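Side-chain contacts in AAR187Cp (Eremothecium gossypii, PDB 3ZIL), which probably regulates the establishment of sister-chromatid cohesion by acting on cohesin, this chain being the helical Wap1-domain part of the longer Wpl1 protein: residues 193-198 with 205-210; 186-191 with 228-233; 70-75 with 88-93; 82-87 with 109-114. All blocks are in the same frame, centred on the assembly; numbering follows the deposited sequence.

Contact 1: 193-198 with 205-210; sequences NNIVAA and EEYAQA
Y207 reaches out from helix 201-215 so that its hydroxyl meets the backbone of V196 while its ring passes I195. The methyl CG2 of I195 lies over one face of the ring, 3.9 Å from Y207 CE2. That branch stands anti to the backbone N of I195 (chi1 of the CG1 branch -68°), which lays the methyl over the ring. V196 meets the tyrosine at about a right angle, its CG2 lying 3.4 Å from Y207 OH. The polar grip comes from the main chain: V196 N donates to Y207 OH over 2.8 Å, nearly straight at 172°. A water 2.6 Å from Y207 OH also donates to N194 O at 3.0 Å, so the phenol oxygen is held both directly and through solvent. A phenylalanine here, lacking the hydroxyl, would probably leave V196 N without its acceptor and the water with one anchor fewer. Outside the pair, L234 touches both I195 and Y207, and V240 and P199 pack against the tyrosine. The loop linking two consecutive helices of the all-helical Wap1 domain is thus fastened to the second of them by a tyrosine hydroxyl.

Contact 2: 186-191 with 228-233; sequences TACSLL and LKCLIK
The thiol of C230 lies over the backbone of C188 and against the side chain of L191, filling the place where the two segments come closest. Helices 185-193 and 225-235 run in broadly the same sense, with helix 201-215 between them in sequence, consistent with an alpha-solenoid-like stack, the family being grouped with the TPR clan. Small residues make the approach possible: C188 CA and C230 CA are 6.6 Å apart. C230 SG sits 3.2 Å from C188 O, a close sulfur-oxygen contact, and 3.9 Å from C188 CB. With its CG anti to the backbone N (chi1 -167°), L191 sends CD2 across to within 3.9 Å of C230 SG, and the same methyl also touches C230 CB at 4.0 Å. All three residues are buried. Round them, I176 of helix 168-178 touches C188, V169 and L172 of that helix touch L191, and L214 of helix 201-215 touches C230. K233 passes its amine to the end of helix 185-193, where NZ bonds to E192 O. The two cysteines form no disulfide, since C188 SG and C230 SG stand 4.4 Å apart.

Contact 3: 70-75 with 88-93; sequences EWCFQG and CFIADK
I90 pushes its methyl CG2 into the angle between C72 and F73, 3.9 Å from C72 SG and 3.8 Å from F73 CE2. The F73 and I90 side chains run antiparallel, each passing the other, F73 meeting the methyl with CE2 and CZ at its outer end, and the methyl approaches the ring obliquely. The same sulfur also reaches I90 CG1, with C72 SG 4.0 Å from it. The outer end of the ring meets A91: A91 N lies at the ring edge, in its plane, 4.0 Å from F73 CZ, and A91 CB is 4.1 Å from the same carbon. Inside its own segment the ring is also backed, since C72 CB covers one face of it, near its rim. F73 is the first residue to leave helical geometry after helix 54-72, so the contact packs the C-terminal end of that helix against helix 81-93, two successive helices of the all-alpha domain. F73 CG stands anti to its carbonyl carbon (chi1 -63°), which carries the ring across to the second helix. Beyond this shell, M105 and L106 touch F73, W69 touches A91, and C47 and M50 of helix 36-52 cover I90. R39 of helix 36-52 ties down the end of helix 54-72: NH1 bonds to W71 O, and NH2 to C72 O and G75 O, a positive charge that probably suits the helix C-terminus.

Contact 4: 82-87 with 109-114; sequences VTSLLQ and ENFILP
The F111 ring points its far end at helix 81-93, where two oxygens meet it. S84 OG lies at the edge, near the ring plane, 3.4 Å from F111 CE1. The amide of Q87 comes in obliquely, with OE1 3.6 Å from F111 CZ and 4.0 Å from F111 CE1, and its plane is turned 71° from that of the ring. Both oxygens therefore touch the same two rim carbons, CE1 and CZ. F111 gets there because its CG is anti to the backbone N (chi1 175°), extending the ring away from helix 108-116. The backbone beneath is irregular: a wider pi-type turn spans 109-112, and the helix kinks where the nitrogen of P114 lacks a bond to the turn before. On helix 81-93, second partners fix the polar groups. S84 OG is bonded to Q80 O, one turn earlier in the chain. Q87 NE2 is bonded to both C72 O and G75 O, which fixes the amide's rotation and leaves OE1 directed at the ring. T76 also packs on F111, and M43 of helix 36-52 on Q87. With an alanine here in place of F111 the ring is gone, and a gap would probably open between helices 81-93 and 108-116, leaving S84 OG and Q87 OE1 without their aromatic neighbour. Since the rim hydrogens of a phenyl ring carry a slight positive charge, S84 OG, close to the ring plane, is likely to gain a weak C-H to oxygen attraction; Q87 OE1, tilted out of that plane, probably gains less.

Along the chain contacts 3 and 4 come first, their segments alternating, and both use helix 81-93; contacts 1 and 2 follow, with contact 1 nested inside the loop that contact 2 closes. The centres are about 10 Å apart within each pair and about 22 to 30 Å apart between pairs. Contacts 3 and 4 are joined mainly by the Q87 amide, hydrogen-bonded to segment 70-75, with F73 also packing on Q87. Contacts 1 and 2 are joined by a weak bond from K233 NZ to I195 O and by successive helices 185-193, 201-215 and 225-235. Two clusters thus tie neighbouring helices together at separate points of one elongated helical domain, contact 2 close to its centre.

Contact 1: 193-198 with 205-210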
loop_
_atom_site.group_PDB
_atom_site.type_symbol
_atom_site.label_atom_id
_atom_site.label_comp_id
_atom_site.label_asym_id
_atom_site.label_seq_id
_atom_site.Cartn_x
_atom_site.Cartn_y
_atom_site.Cartn_z
ATOM N N ASN A 193 3.608 4.292 0.461
ATOM C CA ASN A 193 4.431 5.230 1.199
ATOM C C ASN A 193 5.935 5.142 0.986
ATOM O O ASN A 193 6.631 5.979 1.495
ATOM C CB ASN A 193 4.064 5.284 2.692
ATOM C CG ASN A 193 2.637 5.756 2.880
ATOM O OD1 ASN A 193 1.843 5.156 3.587
ATOM N ND2 ASN A 193 2.280 6.760 2.157
ATOM N N ASN A 194 6.426 4.177 0.197
ATOM C CA ASN A 194 7.837 4.096 -0.051
ATOM C C ASN A 194 8.162 4.470 -1.517
ATOM O O ASN A 194 9.258 4.235 -1.990
ATOM C CB ASN A 194 8.332 2.693 0.292
ATOM C CG ASN A 194 8.692 2.548 1.768
ATOM O OD1 ASN A 194 9.837 2.746 2.107
ATOM N ND2 ASN A 194 7.699 2.254 2.655
ATOM N N ILE A 195 7.170 5.028 -2.210
ATOM C CA ILE A 195 7.339 5.605 -3.527
ATOM C C ILE A 195 7.652 7.107 -3.276
ATOM O O ILE A 195 6.837 7.800 -2.683
ATOM C CB ILE A 195 6.027 5.493 -4.337
ATOM C CG1 ILE A 195 5.722 4.017 -4.661
ATOM C CG2 ILE A 195 6.082 6.345 -5.605
ATOM C CD1 ILE A 195 4.354 3.857 -5.315
ATOM N N VAL A 196 8.822 7.607 -3.716
ATOM C CA VAL A 196 9.197 9.043 -3.461
ATOM C C VAL A 196 8.706 9.918 -4.631
ATOM O O VAL A 196 8.410 9.414 -5.783
ATOM C CB VAL A 196 10.724 9.169 -3.181
ATOM C CG1 VAL A 196 11.152 8.100 -2.167
ATOM C CG2 VAL A 196 11.584 8.938 -4.443
ATOM N N ALA A 197 8.692 11.220 -4.435
ATOM C CA ALA A 197 8.129 12.084 -5.451
ATOM C C ALA A 197 9.164 12.444 -6.538
ATOM O O ALA A 197 8.774 12.897 -7.621
ATOM C CB ALA A 197 7.617 13.359 -4.770
ATOM N N ALA A 198 10.460 12.285 -6.242
ATOM C CA ALA A 198 11.565 12.675 -7.155
ATOM C C ALA A 198 12.508 11.489 -7.246
ATOM O O ALA A 198 13.618 11.536 -6.733
ATOM C CB ALA A 198 12.291 13.924 -6.646
ATOM N N GLU A 205 13.566 2.216 -11.859
ATOM C CA GLU A 205 13.584 0.838 -12.306
ATOM C C GLU A 205 12.839 -0.038 -11.289
ATOM O O GLU A 205 12.153 -0.986 -11.671
ATOM C CB GLU A 205 14.999 0.301 -12.593
ATOM C CG GLU A 205 15.550 0.982 -13.834
ATOM C CD GLU A 205 16.849 0.419 -14.292
ATOM O OE1 GLU A 205 17.311 -0.572 -13.671
ATOM O OE2 GLU A 205 17.415 1.006 -15.236
ATOM N N GLU A 206 12.997 0.261 -10.023
ATOM C CA GLU A 206 12.219 -0.494 -8.967
ATOM C C GLU A 206 10.721 -0.277 -9.153
ATOM O O GLU A 206 9.925 -1.231 -9.098
ATOM C CB GLU A 206 12.580 -0.004 -7.573
ATOM C CG GLU A 206 13.911 -0.554 -7.038
ATOM C CD GLU A 206 14.119 -0.162 -5.564
ATOM O OE1 GLU A 206 13.240 -0.368 -4.685
ATOM O OE2 GLU A 206 15.157 0.429 -5.281
ATOM N N TYR A 207 10.348 0.981 -9.419
ATOM C CA TYR A 207 8.940 1.317 -9.682
ATOM C C TYR A 207 8.381 0.578 -10.923
ATOM O O TYR A 207 7.264 0.060 -10.858
ATOM C CB TYR A 207 8.590 2.820 -9.695
ATOM C CG TYR A 207 9.030 3.587 -8.477
ATOM C CD1 TYR A 207 9.470 2.928 -7.304
ATOM C CD2 TYR A 207 9.041 4.980 -8.483
ATOM C CE1 TYR A 207 9.907 3.674 -6.196
ATOM C CE2 TYR A 207 9.519 5.715 -7.373
ATOM C CZ TYR A 207 9.936 5.064 -6.237
ATOM O OH TYR A 207 10.380 5.797 -5.119
ATOM N N ALA A 208 9.153 0.539 -12.014
ATOM C CA ALA A 208 8.828 -0.274 -13.177
ATOM C C ALA A 208 8.541 -1.732 -12.834
ATOM O O ALA A 208 7.471 -2.242 -13.207
ATOM C CB ALA A 208 9.866 -0.122 -14.301
ATOM N N GLN A 209 9.479 -2.384 -12.085
ATOM C CA GLN A 209 9.285 -3.755 -11.620
ATOM C C GLN A 209 8.038 -3.976 -10.870
ATOM O O GLN A 209 7.291 -4.947 -11.161
ATOM C CB GLN A 209 10.462 -4.213 -10.680
ATOM C CG GLN A 209 11.786 -4.162 -11.402
ATOM C CD GLN A 209 12.948 -4.512 -10.510
ATOM O OE1 GLN A 209 12.841 -5.413 -9.654
ATOM N NE2 GLN A 209 14.052 -3.760 -10.644
ATOM N N ALA A 210 7.800 -3.121 -9.863
ATOM C CA ALA A 210 6.642 -3.239 -9.016
ATOM C C ALA A 210 5.361 -3.051 -9.856
ATOM O O ALA A 210 4.337 -3.745 -9.652
ATOM C CB ALA A 210 6.684 -2.152 -7.892
HETATM O O HOH W 1 11.846 4.521 -3.424
#

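Contact 2: 186-191 with 228-233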
loop_
_atom_site.group_PDB
_atom_site.type_symbol
_atom_site.label_atom_id
_atom_site.label_comp_id
_atom_site.label_asym_id
_atom_site.label_seq_id
_atom_site.Cartn_x
_atom_site.Cartn_y
_atom_site.Cartn_z
ATOM N N THR A 186 -2.194 -3.156 4.665
ATOM C CA THR A 186 -0.938 -2.786 5.211
ATOM C C THR A 186 0.205 -2.912 4.224
ATOM O O THR A 186 0.968 -1.951 4.104
ATOM C CB THR A 186 -0.604 -3.589 6.475
ATOM O OG1 THR A 186 -1.686 -3.418 7.434
ATOM C CG2 THR A 186 0.640 -3.044 7.092
ATOM N N ALA A 187 0.324 -4.050 3.505
ATOM C CA ALA A 187 1.384 -4.165 2.486
ATOM C C ALA A 187 1.271 -3.036 1.470
ATOM O O ALA A 187 2.259 -2.327 1.160
ATOM C CB ALA A 187 1.379 -5.571 1.819
ATOM N N CYS A 188 0.069 -2.811 0.991
ATOM C CA CYS A 188 -0.132 -1.779 -0.034
ATOM C C CYS A 188 0.217 -0.389 0.474
ATOM O O CYS A 188 0.780 0.437 -0.267
ATOM C CB CYS A 188 -1.587 -1.764 -0.498
ATOM S SG CYS A 188 -1.975 -3.179 -1.534
ATOM N N SER A 189 -0.282 -0.077 1.670
ATOM C CA SER A 189 0.074 1.216 2.264
ATOM C C SER A 189 1.589 1.414 2.414
ATOM O O SER A 189 2.088 2.423 2.038
ATOM C CB SER A 189 -0.634 1.405 3.622
ATOM O OG SER A 189 0.052 2.463 4.275
ATOM N N LEU A 190 2.339 0.433 2.942
ATOM C CA LEU A 190 3.758 0.557 2.976
ATOM C C LEU A 190 4.458 0.692 1.570
ATOM O O LEU A 190 5.416 1.435 1.403
ATOM C CB LEU A 190 4.291 -0.734 3.644
ATOM C CG LEU A 190 4.021 -0.960 5.090
ATOM C CD1 LEU A 190 4.348 -2.401 5.429
ATOM C CD2 LEU A 190 4.758 0.123 5.950
ATOM N N LEU A 191 3.990 -0.075 0.593
ATOM C CA LEU A 191 4.424 0.047 -0.783
ATOM C C LEU A 191 4.203 1.513 -1.262
ATOM O O LEU A 191 5.135 2.164 -1.732
ATOM C CB LEU A 191 3.684 -0.962 -1.670
ATOM C CG LEU A 191 4.249 -1.200 -3.128
ATOM C CD1 LEU A 191 3.554 -2.486 -3.676
ATOM C CD2 LEU A 191 4.075 0.031 -4.048
ATOM N N LEU A 228 -5.029 -0.448 -6.273
ATOM C CA LEU A 228 -5.230 0.611 -7.238
ATOM C C LEU A 228 -4.432 1.857 -6.837
ATOM O O LEU A 228 -3.917 2.518 -7.726
ATOM C CB LEU A 228 -6.744 0.989 -7.377
ATOM C CG LEU A 228 -7.590 -0.100 -8.116
ATOM C CD1 LEU A 228 -9.081 0.041 -7.762
ATOM C CD2 LEU A 228 -7.373 -0.108 -9.592
ATOM N N LYS A 229 -4.423 2.234 -5.541
ATOM C CA LYS A 229 -3.638 3.382 -5.149
ATOM C C LYS A 229 -2.165 3.177 -5.413
ATOM O O LYS A 229 -1.501 4.125 -5.865
ATOM C CB LYS A 229 -3.834 3.746 -3.670
ATOM C CG LYS A 229 -5.273 4.249 -3.415
ATOM C CD LYS A 229 -5.496 4.360 -1.888
ATOM C CE LYS A 229 -6.977 4.464 -1.537
ATOM N NZ LYS A 229 -7.212 5.323 -0.344
ATOM N N CYS A 230 -1.643 1.963 -5.155
ATOM C CA CYS A 230 -0.259 1.777 -5.566
ATOM C C CYS A 230 -0.096 2.003 -7.065
ATOM O O CYS A 230 0.873 2.682 -7.477
ATOM C CB CYS A 230 0.264 0.385 -5.192
ATOM S SG CYS A 230 0.200 0.159 -3.375
ATOM N N LEU A 231 -1.001 1.441 -7.870
ATOM C CA LEU A 231 -0.877 1.509 -9.339
ATOM C C LEU A 231 -0.956 2.972 -9.799
ATOM O O LEU A 231 -0.178 3.427 -10.693
ATOM C CB LEU A 231 -1.922 0.667 -10.076
ATOM C CG LEU A 231 -1.737 -0.845 -10.097
ATOM C CD1 LEU A 231 -3.023 -1.607 -10.374
ATOM C CD2 LEU A 231 -0.563 -1.308 -11.046
ATOM N N ILE A 232 -1.853 3.721 -9.182
ATOM C CA ILE A 232 -1.953 5.163 -9.535
ATOM C C ILE A 232 -0.592 5.883 -9.198
ATOM O O ILE A 232 0.059 6.496 -10.079
ATOM C CB ILE A 232 -3.112 5.825 -8.768
ATOM C CG1 ILE A 232 -4.441 5.353 -9.324
ATOM C CG2 ILE A 232 -2.921 7.323 -8.748
ATOM C CD1 ILE A 232 -5.604 5.696 -8.434
ATOM N N LYS A 233 -0.166 5.743 -7.952
ATOM C CA LYS A 233 1.062 6.293 -7.507
ATOM C C LYS A 233 2.250 5.902 -8.345
ATOM O O LYS A 233 3.043 6.732 -8.622
ATOM C CB LYS A 233 1.343 6.083 -6.019
ATOM C CG LYS A 233 2.221 7.191 -5.446
ATOM C CD LYS A 233 2.152 7.431 -3.955
ATOM C CE LYS A 233 3.282 8.316 -3.471
ATOM N NZ LYS A 233 3.635 8.211 -2.035
#

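Contact 3: 70-75 with 88-93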
loop_
_atom_site.group_PDB
_atom_site.type_symbol
_atom_site.label_atom_id
_atom_site.label_comp_id
_atom_site.label_asym_id
_atom_site.label_seq_id
_atom_site.Cartn_x
_atom_site.Cartn_y
_atom_site.Cartn_z
ATOM N N GLU A 70 17.631 -2.207 24.536
ATOM C CA GLU A 70 18.966 -2.483 23.951
ATOM C C GLU A 70 19.303 -3.967 24.092
ATOM O O GLU A 70 19.969 -4.543 23.219
ATOM C CB GLU A 70 20.062 -1.604 24.571
ATOM C CG GLU A 70 19.936 -0.144 24.155
ATOM C CD GLU A 70 21.068 0.772 24.668
ATOM O OE1 GLU A 70 21.914 0.352 25.490
ATOM O OE2 GLU A 70 21.102 1.943 24.235
ATOM N N TRP A 71 18.832 -4.571 25.176
ATOM C CA TRP A 71 18.977 -6.010 25.358
ATOM C C TRP A 71 18.194 -6.777 24.312
ATOM O O TRP A 71 18.793 -7.623 23.612
ATOM C CB TRP A 71 18.617 -6.474 26.805
ATOM C CG TRP A 71 18.875 -7.949 26.979
ATOM C CD1 TRP A 71 20.061 -8.553 27.346
ATOM C CD2 TRP A 71 17.951 -9.052 26.698
ATOM N NE1 TRP A 71 19.924 -9.938 27.393
ATOM C CE2 TRP A 71 18.673 -10.291 27.029
ATOM C CE3 TRP A 71 16.590 -9.130 26.319
ATOM C CZ2 TRP A 71 18.092 -11.543 26.885
ATOM C CZ3 TRP A 71 16.017 -10.393 26.182
ATOM C CH2 TRP A 71 16.747 -11.579 26.454
ATOM N N CYS A 72 16.897 -6.466 24.112
ATOM C CA CYS A 72 16.117 -7.208 23.121
ATOM C C CYS A 72 16.700 -7.032 21.709
ATOM O O CYS A 72 16.678 -7.960 20.918
ATOM C CB CYS A 72 14.613 -6.827 23.089
ATOM S SG CYS A 72 13.768 -7.202 24.680
ATOM N N PHE A 73 17.203 -5.857 21.376
ATOM C CA PHE A 73 17.504 -5.579 19.935
ATOM C C PHE A 73 18.968 -5.524 19.697
ATOM O O PHE A 73 19.398 -5.023 18.693
ATOM C CB PHE A 73 16.787 -4.331 19.407
ATOM C CG PHE A 73 15.294 -4.472 19.454
ATOM C CD1 PHE A 73 14.646 -5.268 18.532
ATOM C CD2 PHE A 73 14.537 -3.887 20.488
ATOM C CE1 PHE A 73 13.240 -5.421 18.585
ATOM C CE2 PHE A 73 13.158 -4.040 20.552
ATOM C CZ PHE A 73 12.509 -4.844 19.607
ATOM N N GLN A 74 19.739 -6.085 20.622
ATOM C CA GLN A 74 21.234 -6.053 20.485
ATOM C C GLN A 74 21.685 -6.803 19.195
ATOM O O GLN A 74 22.602 -6.378 18.486
ATOM C CB GLN A 74 21.930 -6.646 21.744
ATOM C CG GLN A 74 23.405 -6.267 21.782
ATOM C CD GLN A 74 24.196 -6.962 22.889
ATOM O OE1 GLN A 74 23.652 -7.773 23.652
ATOM N NE2 GLN A 74 25.486 -6.611 23.007
ATOM N N GLY A 75 21.050 -7.929 18.941
ATOM C CA GLY A 75 21.246 -8.677 17.711
ATOM C C GLY A 75 19.880 -8.870 17.060
ATOM O O GLY A 75 18.856 -9.161 17.749
ATOM N N CYS A 88 9.428 -8.629 17.534
ATOM C CA CYS A 88 8.275 -7.807 17.024
ATOM C C CYS A 88 7.209 -7.558 18.171
ATOM O O CYS A 88 6.698 -6.466 18.278
ATOM C CB CYS A 88 7.574 -8.507 15.886
ATOM S SG CYS A 88 8.484 -8.684 14.346
ATOM N N PHE A 89 6.876 -8.570 18.983
ATOM C CA PHE A 89 6.030 -8.372 20.178
ATOM C C PHE A 89 6.558 -7.268 21.159
ATOM O O PHE A 89 5.819 -6.360 21.507
ATOM C CB PHE A 89 5.744 -9.719 20.897
ATOM C CG PHE A 89 5.113 -9.546 22.237
ATOM C CD1 PHE A 89 3.756 -9.197 22.353
ATOM C CD2 PHE A 89 5.886 -9.625 23.391
ATOM C CE1 PHE A 89 3.173 -9.010 23.596
ATOM C CE2 PHE A 89 5.304 -9.403 24.639
ATOM C CZ PHE A 89 3.946 -9.095 24.740
ATOM N N ILE A 90 7.856 -7.305 21.521
ATOM C CA ILE A 90 8.477 -6.303 22.324
ATOM C C ILE A 90 8.277 -4.895 21.724
ATOM O O ILE A 90 7.868 -3.944 22.451
ATOM C CB ILE A 90 9.984 -6.619 22.530
ATOM C CG1 ILE A 90 10.105 -7.899 23.340
ATOM C CG2 ILE A 90 10.735 -5.397 23.099
ATOM C CD1 ILE A 90 9.390 -7.796 24.674
ATOM N N ALA A 91 8.602 -4.727 20.448
ATOM C CA ALA A 91 8.447 -3.406 19.819
ATOM C C ALA A 91 7.004 -2.937 19.940
ATOM O O ALA A 91 6.738 -1.768 20.224
ATOM C CB ALA A 91 8.823 -3.438 18.349
ATOM N N ASP A 92 6.078 -3.841 19.665
ATOM C CA ASP A 92 4.655 -3.536 19.823
ATOM C C ASP A 92 4.165 -3.360 21.291
ATOM O O ASP A 92 3.282 -2.578 21.515
ATOM C CB ASP A 92 3.849 -4.589 19.106
ATOM C CG ASP A 92 2.362 -4.244 18.951
ATOM O OD1 ASP A 92 2.037 -3.042 18.761
ATOM O OD2 ASP A 92 1.537 -5.248 18.964
ATOM N N LYS A 93 4.744 -4.056 22.264
ATOM C CA LYS A 93 4.210 -4.075 23.627
ATOM C C LYS A 93 4.763 -2.876 24.382
ATOM O O LYS A 93 4.047 -2.311 25.190
ATOM C CB LYS A 93 4.650 -5.361 24.353
ATOM C CG LYS A 93 3.910 -5.620 25.655
ATOM C CD LYS A 93 2.388 -5.614 25.500
ATOM C CE LYS A 93 1.778 -5.331 26.862
ATOM N NZ LYS A 93 0.519 -6.099 26.946
#

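Contact 4: 82-87 with 109-114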
loop_
_atom_site.group_PDB
_atom_site.type_symbol
_atom_site.label_atom_id
_atom_site.label_comp_id
_atom_site.label_asym_id
_atom_site.label_seq_id
_atom_site.Cartn_x
_atom_site.Cartn_y
_atom_site.Cartn_z
ATOM N N VAL A 82 12.021 -17.322 15.379
ATOM C CA VAL A 82 11.301 -17.314 16.630
ATOM C C VAL A 82 11.745 -16.084 17.440
ATOM O O VAL A 82 10.920 -15.347 17.948
ATOM C CB VAL A 82 11.431 -18.633 17.474
ATOM C CG1 VAL A 82 10.851 -18.380 18.872
ATOM C CG2 VAL A 82 10.729 -19.789 16.799
ATOM N N THR A 83 13.041 -15.799 17.413
ATOM C CA THR A 83 13.580 -14.642 18.106
ATOM C C THR A 83 12.977 -13.369 17.500
ATOM O O THR A 83 12.585 -12.452 18.224
ATOM C CB THR A 83 15.098 -14.673 18.019
ATOM O OG1 THR A 83 15.557 -15.800 18.784
ATOM C CG2 THR A 83 15.737 -13.440 18.587
ATOM N N SER A 84 12.919 -13.339 16.175
ATOM C CA SER A 84 12.363 -12.175 15.408
ATOM C C SER A 84 10.884 -11.863 15.736
ATOM O O SER A 84 10.473 -10.695 15.892
ATOM C CB SER A 84 12.575 -12.523 13.933
ATOM O OG SER A 84 13.929 -12.298 13.630
ATOM N N LEU A 85 10.099 -12.933 15.870
ATOM C CA LEU A 85 8.754 -12.848 16.370
ATOM C C LEU A 85 8.624 -12.245 17.776
ATOM O O LEU A 85 7.790 -11.361 18.011
ATOM C CB LEU A 85 8.086 -14.200 16.341
ATOM C CG LEU A 85 6.552 -14.057 16.571
ATOM C CD1 LEU A 85 5.850 -13.248 15.462
ATOM C CD2 LEU A 85 5.887 -15.436 16.744
ATOM N N LEU A 86 9.423 -12.756 18.722
ATOM C CA LEU A 86 9.474 -12.209 20.048
ATOM C C LEU A 86 9.857 -10.728 20.004
ATOM O O LEU A 86 9.342 -9.947 20.784
ATOM C CB LEU A 86 10.529 -12.990 20.876
ATOM C CG LEU A 86 10.329 -14.497 20.976
ATOM C CD1 LEU A 86 11.434 -15.253 21.776
ATOM C CD2 LEU A 86 8.930 -14.803 21.496
ATOM N N GLN A 87 10.812 -10.361 19.128
ATOM C CA GLN A 87 11.285 -9.011 19.074
ATOM C C GLN A 87 10.187 -8.137 18.511
ATOM O O GLN A 87 10.103 -6.993 18.943
ATOM C CB GLN A 87 12.551 -8.840 18.189
ATOM C CG GLN A 87 13.775 -9.473 18.874
ATOM C CD GLN A 87 14.960 -9.585 17.950
ATOM O OE1 GLN A 87 14.877 -10.207 16.893
ATOM N NE2 GLN A 87 16.114 -9.080 18.403
ATOM N N GLU A 109 15.798 -1.791 6.130
ATOM C CA GLU A 109 16.296 -2.500 4.991
ATOM C C GLU A 109 16.827 -3.926 5.289
ATOM O O GLU A 109 16.612 -4.883 4.506
ATOM C CB GLU A 109 17.353 -1.612 4.280
ATOM C CG GLU A 109 18.009 -2.356 3.171
ATOM C CD GLU A 109 19.040 -1.543 2.421
ATOM O OE1 GLU A 109 19.155 -0.311 2.628
ATOM O OE2 GLU A 109 19.737 -2.186 1.621
ATOM N N ASN A 110 17.518 -4.118 6.410
ATOM C CA ASN A 110 18.114 -5.501 6.628
ATOM C C ASN A 110 17.366 -6.439 7.618
ATOM O O ASN A 110 17.810 -7.569 7.845
ATOM C CB ASN A 110 19.583 -5.333 7.043
ATOM C CG ASN A 110 20.323 -4.410 6.073
ATOM O OD1 ASN A 110 20.398 -4.703 4.921
ATOM N ND2 ASN A 110 20.752 -3.265 6.519
ATOM N N PHE A 111 16.290 -5.980 8.279
ATOM C CA PHE A 111 15.639 -6.860 9.292
ATOM C C PHE A 111 14.139 -6.830 9.007
ATOM O O PHE A 111 13.544 -7.825 8.693
ATOM C CB PHE A 111 15.905 -6.297 10.729
ATOM C CG PHE A 111 15.206 -7.040 11.852
ATOM C CD1 PHE A 111 15.372 -8.418 12.013
ATOM C CD2 PHE A 111 14.467 -6.336 12.808
ATOM C CE1 PHE A 111 14.739 -9.089 13.038
ATOM C CE2 PHE A 111 13.817 -6.992 13.855
ATOM C CZ PHE A 111 13.969 -8.388 13.974
ATOM N N ILE A 112 13.557 -5.648 9.128
ATOM C CA ILE A 112 12.113 -5.509 9.039
ATOM C C ILE A 112 11.630 -5.899 7.625
ATOM O O ILE A 112 10.700 -6.674 7.520
ATOM C CB ILE A 112 11.673 -4.078 9.386
ATOM C CG1 ILE A 112 11.815 -3.806 10.896
ATOM C CG2 ILE A 112 10.248 -3.767 8.925
ATOM C CD1 ILE A 112 10.864 -4.579 11.838
ATOM N N LEU A 113 12.212 -5.321 6.564
ATOM C CA LEU A 113 11.743 -5.602 5.173
ATOM C C LEU A 113 11.865 -7.089 4.856
ATOM O O LEU A 113 10.903 -7.706 4.425
ATOM C CB LEU A 113 12.463 -4.709 4.103
ATOM C CG LEU A 113 12.409 -5.109 2.605
ATOM C CD1 LEU A 113 10.963 -5.257 2.105
ATOM C CD2 LEU A 113 13.196 -4.157 1.687
ATOM N N PRO A 114 13.026 -7.706 5.171
ATOM C CA PRO A 114 13.090 -9.166 4.976
ATOM C C PRO A 114 12.054 -9.934 5.705
ATOM O O PRO A 114 11.444 -10.876 5.127
ATOM C CB PRO A 114 14.487 -9.536 5.545
ATOM C CG PRO A 114 15.298 -8.378 5.170
ATOM C CD PRO A 114 14.372 -7.171 5.460
#